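Choline kinase (Streptococcus pneumoniae, PDB 4R78) probably catalyses the ATP-dependent phosphorylation of choline, as a kinase with a protein kinase-like fold, here captured with AMP in its nucleotide pocket. Local coordinates at residues A[263-268]-A[298-303]; A[270-275]-A[291-296]. All coordinates share one frame; numbering follows the deposited sequence.

Contact 1: residues A[263-268]-A[298-303]; sequences YKILQD and KGLASY
The carbonyl oxygen of Gly299 accepts the backbone N-H of Tyr303 within its own helix, with N and O 2.9 Å apart, and from the opposing helix the methyl CD1 of Ile265 packs against that same O of Gly299 at 3.6 Å. The polar atom thus has its bond along the helix, while the isoleucine adds only an apolar cover. Glycine suits this place because a side chain there would run straight into Ile265 CG1; without one, CG1 of Ile265 lies against the backbone, 3.9 Å from Gly299 C. The CA atoms of Ile265 and Gly299 are 5.9 Å apart, in keeping with local axes separated by 9.5 Å. The segments run almost antiparallel, at 159°.

Ile265 is a partner in every touching pair, and its branches reach three residues. With chi1 at -65° the methyl CG2 stands anti to the backbone N and turns to Leu300, where Ile265 CG2 and Leu300 CD2 meet at 4.0 Å as the two side chains cross obliquely. The other branch extends through CG1 so that CD1 lies over the peptide joining Gly299 and Leu300 and touches Tyr303 CB at 4.1 Å. From that CB the tyrosine ring swings clear of the glycine backbone, CG anti to its own N (chi1 178°), and its hydroxyl finds Glu258, an earlier residue of the helix that bears Ile265. Tyrosine therefore combines an apolar stem at the interface with a polar tip that binds the partner helix.

This is helix-helix packing in the helical lobe, between helices 257-280 and 288-303. Helix 169-177 receives Leu300 on Val172, Ala175 and Val176, whereas helix 179-186 supplies Leu179 against both Ile265 and Tyr303.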
loop_
_atom_site.group_PDB
_atom_site.type_symbol
_atom_site.label_atom_id
_atom_site.label_comp_id
_atom_site.label_asym_id
_atom_site.label_seq_id
_atom_site.Cartn_x
_atom_site.Cartn_y
_atom_site.Cartn_z
ATOM N N TYR A 263 8.036 12.835 -3.785
ATOM C CA TYR A 263 7.033 11.818 -3.485
ATOM C C TYR A 263 6.950 11.461 -2.003
ATOM O O TYR A 263 5.871 11.133 -1.521
ATOM C CB TYR A 263 7.196 10.575 -4.371
ATOM C CG TYR A 263 6.818 10.832 -5.816
ATOM C CD1 TYR A 263 5.602 11.441 -6.135
ATOM C CD2 TYR A 263 7.663 10.462 -6.860
ATOM C CE1 TYR A 263 5.243 11.690 -7.454
ATOM C CE2 TYR A 263 7.312 10.706 -8.191
ATOM C CZ TYR A 263 6.100 11.315 -8.474
ATOM O OH TYR A 263 5.739 11.561 -9.778
ATOM N N LYS A 264 8.065 11.576 -1.280
ATOM C CA LYS A 264 8.046 11.411 0.179
ATOM C C LYS A 264 7.095 12.430 0.817
ATOM O O LYS A 264 6.303 12.082 1.685
ATOM C CB LYS A 264 9.454 11.555 0.775
ATOM C CG LYS A 264 10.378 10.361 0.552
ATOM C CD LYS A 264 11.722 10.624 1.212
ATOM C CE LYS A 264 12.666 9.442 1.085
ATOM N NZ LYS A 264 14.043 9.824 1.521
ATOM N N ILE A 265 7.170 13.685 0.371
ATOM C CA ILE A 265 6.295 14.740 0.889
ATOM C C ILE A 265 4.831 14.463 0.551
ATOM O O ILE A 265 3.947 14.620 1.400
ATOM C CB ILE A 265 6.712 16.139 0.363
ATOM C CG1 ILE A 265 8.098 16.520 0.893
ATOM C CG2 ILE A 265 5.688 17.206 0.766
ATOM C CD1 ILE A 265 8.777 17.620 0.096
ATOM N N LEU A 266 4.583 14.030 -0.683
ATOM C CA LEU A 266 3.222 13.742 -1.116
ATOM C C LEU A 266 2.634 12.572 -0.340
ATOM O O LEU A 266 1.463 12.596 0.021
ATOM C CB LEU A 266 3.169 13.476 -2.623
ATOM C CG LEU A 266 3.474 14.654 -3.553
ATOM C CD1 LEU A 266 3.329 14.235 -4.995
ATOM C CD2 LEU A 266 2.561 15.824 -3.265
ATOM N N GLN A 267 3.458 11.566 -0.064
ATOM C CA GLN A 267 3.028 10.402 0.709
ATOM C C GLN A 267 2.676 10.758 2.149
ATOM O O GLN A 267 1.627 10.359 2.647
ATOM C CB GLN A 267 4.086 9.298 0.657
ATOM C CG GLN A 267 4.041 8.539 -0.656
ATOM C CD GLN A 267 5.322 7.818 -1.016
ATOM O OE1 GLN A 267 5.601 7.585 -2.200
ATOM N NE2 GLN A 267 6.102 7.450 -0.016
ATOM N N ASP A 268 3.537 11.522 2.815
ATOM C CA ASP A 268 3.241 11.945 4.177
ATOM C C ASP A 268 1.948 12.759 4.248
ATOM O O ASP A 268 1.158 12.586 5.180
ATOM C CB ASP A 268 4.415 12.709 4.783
ATOM C CG ASP A 268 5.456 11.789 5.386
ATOM O OD1 ASP A 268 5.120 10.641 5.755
ATOM O OD2 ASP A 268 6.620 12.216 5.510
ATOM N N LYS A 298 8.554 19.150 7.547
ATOM C CA LYS A 298 10.017 19.048 7.571
ATOM C C LYS A 298 10.584 18.867 6.164
ATOM O O LYS A 298 11.562 19.521 5.792
ATOM C CB LYS A 298 10.443 17.880 8.469
ATOM C CG LYS A 298 11.947 17.707 8.635
ATOM C CD LYS A 298 12.259 16.453 9.444
ATOM C CE LYS A 298 13.756 16.164 9.497
ATOM N NZ LYS A 298 14.489 17.115 10.376
ATOM N N GLY A 299 9.961 17.980 5.390
ATOM C CA GLY A 299 10.372 17.712 4.014
ATOM C C GLY A 299 10.268 18.925 3.110
ATOM O O GLY A 299 11.153 19.163 2.284
ATOM N N LEU A 300 9.188 19.690 3.265
ATOM C CA LEU A 300 8.995 20.920 2.494
ATOM C C LEU A 300 10.119 21.922 2.755
ATOM O O LEU A 300 10.642 22.523 1.816
ATOM C CB LEU A 300 7.627 21.549 2.786
ATOM C CG LEU A 300 6.390 20.893 2.160
ATOM C CD1 LEU A 300 5.140 21.395 2.856
ATOM C CD2 LEU A 300 6.314 21.141 0.655
ATOM N N ALA A 301 10.497 22.082 4.023
ATOM C CA ALA A 301 11.575 23.003 4.394
ATOM C C ALA A 301 12.919 22.556 3.830
ATOM O O ALA A 301 13.677 23.377 3.304
ATOM C CB ALA A 301 11.655 23.160 5.902
ATOM N N SER A 302 13.201 21.257 3.926
ATOM C CA SER A 302 14.462 20.690 3.438
ATOM C C SER A 302 14.557 20.754 1.914
ATOM O O SER A 302 15.636 20.993 1.358
ATOM C CB SER A 302 14.634 19.248 3.923
ATOM O OG SER A 302 14.590 19.178 5.338
ATOM N N TYR A 303 13.421 20.549 1.250
ATOM C CA TYR A 303 13.348 20.617 -0.205
ATOM C C TYR A 303 13.602 22.038 -0.712
ATOM O O TYR A 303 14.366 22.236 -1.662
ATOM C CB TYR A 303 11.996 20.097 -0.712
ATOM C CG TYR A 303 11.861 20.188 -2.213
ATOM C CD1 TYR A 303 12.505 19.270 -3.042
ATOM C CD2 TYR A 303 11.108 21.200 -2.802
ATOM C CE1 TYR A 303 12.400 19.356 -4.419
ATOM C CE2 TYR A 303 10.993 21.295 -4.183
ATOM C CZ TYR A 303 11.641 20.370 -4.982
ATOM O OH TYR A 303 11.537 20.454 -6.344
#

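Contact 2: residues A[270-275]-A[291-296]; sequences IWSLWT and NRYQRA
One face of the Arg292 guanidinium is covered by Trp271, whose CB sits 3.6 Å above the plane, toward its rim; the nearest ring atom, Trp271 CD1, is 3.6 Å from Arg292 NH2. The two side chains run side by side, pointing the same way, but with their planes 39° apart they do not stack flat. At the indole edge, in plane, lies Trp274 CG, and Trp271 CE3 in turn rests over a face of the Trp274 ring. The guanidinium of Arg295 turns its edge to Arg292 CZ, while the edge of the Tyr293 ring meets a hydroxyl, with Ser272 OG 3.8 Å from Tyr293 CD1.

The helices form an antiparallel helical hairpin of the kinase-like fold's helical lobe, their local directions 155° apart. Small Ser272 suits the closest CA approach of the two segments, to Tyr293 CA at 5.6 Å. Its chi1 of 79° turns OG back to bond the carbonyl of Thr269.

Arginine suits this buried position because two carboxylates meet its charge, those of Asp268 and, at NH2, Glu233; NH2 also bonds the Tyr288 hydroxyl. Tyr293 stacks on Tyr166 and sends its hydroxyl to the carbonyl of Ala167. Trp271 O accepts both Thr275 N and, at 2.8 Å, Thr275 OG1.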
loop_
_atom_site.group_PDB
_atom_site.type_symbol
_atom_site.label_atom_id
_atom_site.label_comp_id
_atom_site.label_asym_id
_atom_site.label_seq_id
_atom_site.Cartn_x
_atom_site.Cartn_y
_atom_site.Cartn_z
ATOM N N ILE A 270 -0.673 12.645 1.968
ATOM C CA ILE A 270 -1.780 11.746 1.654
ATOM C C ILE A 270 -2.117 10.800 2.807
ATOM O O ILE A 270 -3.280 10.695 3.207
ATOM C CB ILE A 270 -1.528 10.985 0.329
ATOM C CG1 ILE A 270 -1.660 11.962 -0.845
ATOM C CG2 ILE A 270 -2.494 9.799 0.171
ATOM C CD1 ILE A 270 -1.027 11.497 -2.133
ATOM N N TRP A 271 -1.111 10.125 3.354
ATOM C CA TRP A 271 -1.373 9.171 4.436
ATOM C C TRP A 271 -1.778 9.843 5.757
ATOM O O TRP A 271 -2.470 9.232 6.576
ATOM C CB TRP A 271 -0.223 8.164 4.603
ATOM C CG TRP A 271 0.015 7.316 3.367
ATOM C CD1 TRP A 271 1.173 7.232 2.641
ATOM C CD2 TRP A 271 -0.928 6.449 2.710
ATOM N NE1 TRP A 271 1.014 6.368 1.582
ATOM C CE2 TRP A 271 -0.263 5.872 1.600
ATOM C CE3 TRP A 271 -2.265 6.100 2.953
ATOM C CZ2 TRP A 271 -0.889 4.970 0.732
ATOM C CZ3 TRP A 271 -2.889 5.198 2.090
ATOM C CH2 TRP A 271 -2.198 4.644 0.991
ATOM N N SER A 272 -1.381 11.100 5.960
ATOM C CA SER A 272 -1.884 11.851 7.114
ATOM C C SER A 272 -3.388 12.124 6.972
ATOM O O SER A 272 -4.118 12.103 7.960
ATOM C CB SER A 272 -1.094 13.148 7.359
ATOM O OG SER A 272 -1.485 14.194 6.485
ATOM N N LEU A 273 -3.847 12.344 5.740
ATOM C CA LEU A 273 -5.271 12.594 5.491
ATOM C C LEU A 273 -6.068 11.291 5.579
ATOM O O LEU A 273 -7.158 11.254 6.156
ATOM C CB LEU A 273 -5.487 13.302 4.147
ATOM C CG LEU A 273 -4.940 14.734 4.037
ATOM C CD1 LEU A 273 -4.940 15.213 2.591
ATOM C CD2 LEU A 273 -5.710 15.719 4.923
ATOM N N TRP A 274 -5.499 10.220 5.032
ATOM C CA TRP A 274 -6.016 8.864 5.224
ATOM C C TRP A 274 -6.269 8.566 6.710
ATOM O O TRP A 274 -7.301 7.989 7.068
ATOM C CB TRP A 274 -5.025 7.865 4.619
ATOM C CG TRP A 274 -5.327 6.397 4.833
ATOM C CD1 TRP A 274 -6.053 5.576 4.014
ATOM C CD2 TRP A 274 -4.878 5.581 5.923
ATOM N NE1 TRP A 274 -6.087 4.302 4.531
ATOM C CE2 TRP A 274 -5.374 4.274 5.700
ATOM C CE3 TRP A 274 -4.104 5.827 7.067
ATOM C CZ2 TRP A 274 -5.132 3.218 6.589
ATOM C CZ3 TRP A 274 -3.857 4.777 7.949
ATOM C CH2 TRP A 274 -4.368 3.487 7.700
ATOM N N THR A 275 -5.334 8.980 7.567
ATOM C CA THR A 275 -5.438 8.756 9.010
ATOM C C THR A 275 -6.681 9.422 9.589
ATOM O O THR A 275 -7.443 8.785 10.328
ATOM C CB THR A 275 -4.176 9.257 9.753
ATOM O OG1 THR A 275 -3.030 8.562 9.255
ATOM C CG2 THR A 275 -4.291 9.002 11.254
ATOM N N ASN A 291 2.283 12.939 13.194
ATOM C CA ASN A 291 3.714 12.792 12.954
ATOM C C ASN A 291 4.088 12.716 11.476
ATOM O O ASN A 291 5.103 13.278 11.060
ATOM C CB ASN A 291 4.265 11.591 13.729
ATOM C CG ASN A 291 4.202 11.791 15.237
ATOM O OD1 ASN A 291 4.110 12.919 15.728
ATOM N ND2 ASN A 291 4.253 10.690 15.981
ATOM N N ARG A 292 3.270 12.029 10.680
ATOM C CA ARG A 292 3.511 12.003 9.239
ATOM C C ARG A 292 3.357 13.401 8.646
ATOM O O ARG A 292 4.164 13.823 7.822
ATOM C CB ARG A 292 2.594 11.005 8.529
ATOM C CG ARG A 292 2.929 9.548 8.825
ATOM C CD ARG A 292 2.440 8.611 7.745
ATOM N NE ARG A 292 3.259 8.747 6.541
ATOM C CZ ARG A 292 3.461 7.788 5.641
ATOM N NH1 ARG A 292 4.237 8.032 4.594
ATOM N NH2 ARG A 292 2.895 6.594 5.772
ATOM N N TYR A 293 2.331 14.121 9.088
ATOM C CA TYR A 293 2.099 15.482 8.629
ATOM C C TYR A 293 3.280 16.398 8.951
ATOM O O TYR A 293 3.730 17.157 8.095
ATOM C CB TYR A 293 0.808 16.017 9.240
ATOM C CG TYR A 293 0.427 17.411 8.809
ATOM C CD1 TYR A 293 -0.290 17.624 7.633
ATOM C CD2 TYR A 293 0.755 18.516 9.597
ATOM C CE1 TYR A 293 -0.655 18.908 7.236
ATOM C CE2 TYR A 293 0.391 19.802 9.217
ATOM C CZ TYR A 293 -0.314 19.990 8.038
ATOM O OH TYR A 293 -0.691 21.253 7.657
ATOM N N GLN A 294 3.788 16.308 10.179
ATOM C CA GLN A 294 4.959 17.085 10.586
ATOM C C GLN A 294 6.186 16.747 9.729
ATOM O O GLN A 294 7.000 17.624 9.421
ATOM C CB GLN A 294 5.239 16.903 12.085
ATOM C CG GLN A 294 6.480 17.646 12.618
ATOM C CD GLN A 294 6.554 19.116 12.192
ATOM O OE1 GLN A 294 5.542 19.815 12.120
ATOM N NE2 GLN A 294 7.760 19.582 11.907
ATOM N N ARG A 295 6.310 15.486 9.330
ATOM C CA ARG A 295 7.403 15.076 8.457
ATOM C C ARG A 295 7.261 15.664 7.045
ATOM O O ARG A 295 8.267 15.953 6.391
ATOM C CB ARG A 295 7.546 13.552 8.430
ATOM C CG ARG A 295 8.872 13.051 7.854
ATOM C CD ARG A 295 9.084 11.569 8.140
ATOM N NE ARG A 295 7.997 10.749 7.602
ATOM C CZ ARG A 295 7.802 9.461 7.876
ATOM N NH1 ARG A 295 8.620 8.808 8.691
ATOM N NH2 ARG A 295 6.777 8.821 7.327
ATOM N N ALA A 296 6.019 15.847 6.587
ATOM C CA ALA A 296 5.761 16.572 5.337
ATOM C C ALA A 296 6.237 18.022 5.472
ATOM O O ALA A 296 6.878 18.565 4.571
ATOM C CB ALA A 296 4.279 16.517 4.972
#

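Contacts 1 and 2 are successive levels of one helix pair, their centres about 10 Å apart, with contact 2 nearer the turn between helices 257-280 and 288-303. Asp268 joins them: its two carboxylate oxygens divide between two arginines, OD1 lying 2.8 Å from Arg292 NE and OD2 2.9 Å from Arg295 NE. Beside these salt bridges, Asp268 CB packs against Ala296 CB at 3.8 Å. The contacts differ in setting. Contact 1 is partly buried packing, whereas contact 2 is buried; the Arg292 side chain lies about 3 Å from a bound MES, probably a crystallisation component, but the Trp271 side chain stays about 10 Å from the AMP, and neither contact lines the nucleotide pocket.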